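Local coordinates for protein Exo-beta-1,4-mannosidase (Rhizomucor miehei, PDB 4LYP) that probably hydrolyses terminal beta-linked mannose residues, and can transfer them to acceptors, as a fungal family 5 glycoside hydrolase with a TIM-barrel fold, at residues Leu262-Glu268 against Ile285-His291. Residues are numbered along the deposited sequence; the frame is centred on the assembly and turned at random.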
ATOM      1  N   LEU A 262      -8.040   4.748 -13.137  1.00  8.58           N
ATOM      2  CA  LEU A 262      -8.396   3.434 -12.591  1.00  8.43           C
ATOM      3  C   LEU A 262      -8.787   3.514 -11.109  1.00  8.18           C
ATOM      4  O   LEU A 262      -8.323   4.414 -10.389  1.00  8.02           O
ATOM      5  CB  LEU A 262      -7.230   2.476 -12.769  1.00  8.89           C
ATOM      6  CG  LEU A 262      -6.766   2.268 -14.201  1.00  9.10           C
ATOM      7  CD1 LEU A 262      -5.549   1.313 -14.231  1.00 11.55           C
ATOM      8  CD2 LEU A 262      -7.913   1.746 -15.094  1.00 11.86           C
ATOM      9  N   VAL A 263      -9.581   2.537 -10.687  1.00  7.78           N
ATOM     10  CA  VAL A 263     -10.026   2.407  -9.307  1.00  8.18           C
ATOM     11  C   VAL A 263      -9.721   1.024  -8.821  1.00  8.24           C
ATOM     12  O   VAL A 263      -9.999   0.003  -9.504  1.00  8.33           O
ATOM     13  CB  VAL A 263     -11.526   2.757  -9.167  1.00  8.35           C
ATOM     14  CG1 VAL A 263     -11.987   2.634  -7.710  1.00  8.88           C
ATOM     15  CG2 VAL A 263     -11.790   4.152  -9.696  1.00  9.92           C
ATOM     16  N   SER A 264      -9.214   0.955  -7.594  1.00  7.74           N
ATOM     17  CA  SER A 264      -8.896  -0.277  -6.908  1.00  7.60           C
ATOM     18  C   SER A 264      -9.543  -0.385  -5.532  1.00  6.84           C
ATOM     19  O   SER A 264      -9.861   0.632  -4.924  1.00  7.66           O
ATOM     20  CB  SER A 264      -7.302  -0.247  -6.695  1.00  9.32           C
ATOM     21  OG  SER A 264      -6.872  -1.305  -5.897  1.00  9.38           O
ATOM     22  N   ALA A 265      -9.769  -1.628  -5.053  1.00  7.77           N
ATOM     23  CA  ALA A 265     -10.423  -1.879  -3.796  1.00  8.26           C
ATOM     24  C   ALA A 265      -9.496  -1.968  -2.603  1.00  7.65           C
ATOM     25  O   ALA A 265      -9.967  -1.876  -1.470  1.00 12.06           O
ATOM     26  CB  ALA A 265     -11.217  -3.164  -3.895  1.00  9.32           C
ATOM     27  N   GLY A 266      -8.197  -2.257  -2.775  1.00  6.93           N
ATOM     28  CA  GLY A 266      -7.241  -2.436  -1.660  1.00  7.75           C
ATOM     29  C   GLY A 266      -7.358  -3.711  -0.888  1.00  6.92           C
ATOM     30  O   GLY A 266      -6.876  -3.751   0.272  1.00  7.38           O
ATOM     31  N   LEU A 267      -7.976  -4.757  -1.457  1.00  6.94           N
ATOM     32  CA  LEU A 267      -8.214  -5.956  -0.703  1.00  7.10           C
ATOM     33  C   LEU A 267      -6.977  -6.827  -0.516  1.00  6.70           C
ATOM     34  O   LEU A 267      -6.113  -6.926  -1.400  1.00  7.46           O
ATOM     35  CB  LEU A 267      -9.258  -6.817  -1.429  1.00  7.99           C
ATOM     36  CG  LEU A 267     -10.066  -7.750  -0.568  1.00  7.35           C
ATOM     37  CD1 LEU A 267     -11.133  -6.986   0.252  1.00  9.68           C
ATOM     38  CD2 LEU A 267     -10.673  -8.911  -1.367  1.00  9.82           C
ATOM     39  N   GLU A 268      -6.982  -7.542   0.620  1.00  7.74           N
ATOM     40  CA  GLU A 268      -5.935  -8.593   0.860  1.00  7.68           C
ATOM     41  C   GLU A 268      -6.107  -9.803  -0.040  1.00  6.79           C
ATOM     42  O   GLU A 268      -5.149 -10.482  -0.392  1.00  7.21           O
ATOM     43  CB  GLU A 268      -5.990  -9.071   2.285  1.00  8.16           C
ATOM     44  CG  GLU A 268      -5.597  -8.040   3.371  1.00  8.86           C
ATOM     45  CD  GLU A 268      -6.240  -8.403   4.703  1.00  9.19           C
ATOM     46  OE1 GLU A 268      -5.584  -8.863   5.626  1.00 11.20           O
ATOM     47  OE2 GLU A 268      -7.504  -8.236   4.805  1.00  9.15           O
ATOM     48  N   ILE A 285     -14.528  -1.173 -10.290  1.00  8.99           N
ATOM     49  CA  ILE A 285     -13.268  -1.718  -9.791  1.00  9.43           C
ATOM     50  C   ILE A 285     -12.532  -2.254 -10.989  1.00  8.99           C
ATOM     51  O   ILE A 285     -12.934  -3.268 -11.572  1.00 10.88           O
ATOM     52  CB  ILE A 285     -13.486  -2.774  -8.681  1.00  9.60           C
ATOM     53  CG1 ILE A 285     -14.157  -2.170  -7.440  1.00  9.85           C
ATOM     54  CG2 ILE A 285     -12.141  -3.466  -8.344  1.00 10.58           C
ATOM     55  CD1 ILE A 285     -13.314  -1.205  -6.628  1.00 10.65           C
ATOM     56  N   ASP A 286     -11.455  -1.591 -11.412  1.00  8.10           N
ATOM     57  CA  ASP A 286     -10.833  -1.927 -12.677  1.00  8.51           C
ATOM     58  C   ASP A 286      -9.873  -3.064 -12.628  1.00  8.06           C
ATOM     59  O   ASP A 286      -9.626  -3.737 -13.626  1.00  9.40           O
ATOM     60  CB  ASP A 286     -10.100  -0.664 -13.210  1.00  9.33           C
ATOM     61  CG  ASP A 286     -11.066   0.409 -13.598  1.00  9.75           C
ATOM     62  OD1 ASP A 286     -11.844   0.196 -14.562  1.00 11.96           O
ATOM     63  OD2 ASP A 286     -11.055   1.484 -12.948  1.00  9.31           O
ATOM     64  N   TYR A 287      -9.245  -3.297 -11.459  1.00  7.92           N
ATOM     65  CA  TYR A 287      -8.285  -4.354 -11.334  1.00  7.99           C
ATOM     66  C   TYR A 287      -8.336  -4.920  -9.943  1.00  8.15           C
ATOM     67  O   TYR A 287      -9.051  -4.349  -9.097  1.00  8.61           O
ATOM     68  CB  TYR A 287      -6.833  -3.980 -11.752  1.00  8.97           C
ATOM     69  CG  TYR A 287      -6.199  -2.978 -10.809  1.00  7.22           C
ATOM     70  CD1 TYR A 287      -6.373  -1.602 -10.957  1.00  7.70           C
ATOM     71  CD2 TYR A 287      -5.335  -3.430  -9.791  1.00  7.33           C
ATOM     72  CE1 TYR A 287      -5.701  -0.665 -10.132  1.00  7.52           C
ATOM     73  CE2 TYR A 287      -4.650  -2.538  -8.955  1.00  7.12           C
ATOM     74  CZ  TYR A 287      -4.854  -1.180  -9.134  1.00  7.23           C
ATOM     75  OH  TYR A 287      -4.198  -0.254  -8.327  1.00  8.29           O
ATOM     76  N   THR A 288      -7.634  -6.031  -9.724  1.00  7.81           N
ATOM     77  CA  THR A 288      -7.703  -6.765  -8.437  1.00  7.46           C
ATOM     78  C   THR A 288      -6.360  -6.733  -7.733  1.00  7.25           C
ATOM     79  O   THR A 288      -5.324  -6.554  -8.395  1.00  7.20           O
ATOM     80  CB  THR A 288      -8.244  -8.177  -8.636  1.00  8.19           C
ATOM     81  OG1 THR A 288      -7.231  -9.005  -9.252  1.00  8.77           O
ATOM     82  CG2 THR A 288      -9.490  -8.176  -9.552  1.00  9.43           C
ATOM     83  N   THR A 289      -6.368  -6.941  -6.432  1.00  7.76           N
ATOM     84  CA  THR A 289      -5.152  -6.945  -5.643  1.00  6.89           C
ATOM     85  C   THR A 289      -5.179  -8.108  -4.707  1.00  7.35           C
ATOM     86  O   THR A 289      -6.219  -8.650  -4.376  1.00  8.30           O
ATOM     87  CB  THR A 289      -4.902  -5.671  -4.866  1.00  8.13           C
ATOM     88  OG1 THR A 289      -5.902  -5.481  -3.849  1.00  8.91           O
ATOM     89  CG2 THR A 289      -4.832  -4.460  -5.737  1.00  8.80           C
ATOM     90  N   CYS A 290      -3.961  -8.461  -4.209  1.00  7.28           N
ATOM     91  CA  CYS A 290      -3.808  -9.335  -3.072  1.00  6.48           C
ATOM     92  C   CYS A 290      -2.648  -8.859  -2.236  1.00  6.57           C
ATOM     93  O   CYS A 290      -1.736  -8.147  -2.734  1.00  7.34           O
ATOM     94  CB  CYS A 290      -3.671 -10.812  -3.571  1.00  8.31           C
ATOM     95  SG  CYS A 290      -2.257 -11.149  -4.610  1.00  9.35           S
ATOM     96  N   HIS A 291      -2.713  -9.196  -0.938  1.00  6.81           N
ATOM     97  CA  HIS A 291      -1.650  -8.887   0.025  1.00  6.59           C
ATOM     98  C   HIS A 291      -1.342 -10.201   0.684  1.00  6.55           C
ATOM     99  O   HIS A 291      -2.237 -10.876   1.215  1.00  9.65           O
ATOM    100  CB  HIS A 291      -2.152  -7.967   1.131  1.00  7.34           C
ATOM    101  CG  HIS A 291      -2.620  -6.594   0.718  1.00  6.61           C
ATOM    102  ND1 HIS A 291      -2.982  -5.641   1.617  1.00  6.44           N
ATOM    103  CD2 HIS A 291      -2.791  -6.042  -0.514  1.00  7.08           C
ATOM    104  CE1 HIS A 291      -3.373  -4.540   0.969  1.00  7.64           C
ATOM    105  NE2 HIS A 291      -3.274  -4.752  -0.310  1.00  6.73           N
TER
HETATM  106  O   HOH W   1      -8.306  -3.477  -6.679  1.00 10.18           O
HETATM  107  O   HOH W   2      -8.367  -4.904  -4.440  1.00  9.39           O
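With chi1 of 66°, T289 holds OG1 between its backbone N and carbonyl carbon, turned to the oxygen of L267, while D286 swings its carboxylate beside its own N (chi1 -68°) to meet the start of strand 262-264. The two segments belong to neighbouring parallel strands of the TIM barrel, joined by a beta-alpha-beta crossover through helix 273-280, and water bridges fill in where direct backbone pairing lapses. At one end V263 is gripped twice: its N gives a hydrogen bond to the anti lone pair of D286 OD2 (2.9 Å), and its O accepts D286 N in the carbonyl plane. K255 adds a salt bridge to the same OD2, and L262 CD2 rests against the carboxylate carbon. Midway, water 1 takes the N-H of A265, donates to Y287 O and hydrogen-bonds S264 OG, itself also hydrogen-bonded to Q234. S264 CB lies 3.5 Å from Y287 OH, a hydroxyl hydrogen-bonded to S232. Water 2 accepts from L267 N and donates to T289 OG1 (2.6 Å), which itself donates to L267 O. At the C-terminal, active-site end, H291 N donates a hydrogen bond to E268 O (2.8 Å). The E268 side chain lies about 4 Å from a bound guanidine, whose pocket includes E238, probably the acid/base of the Asn-Glu-Pro motif. Hydrogen bonds from ND1 to E238 and NE2 to E336 fix the H291 ring, and E268 CA makes a CH-pi contact over its face, 4.3 Å from the centroid.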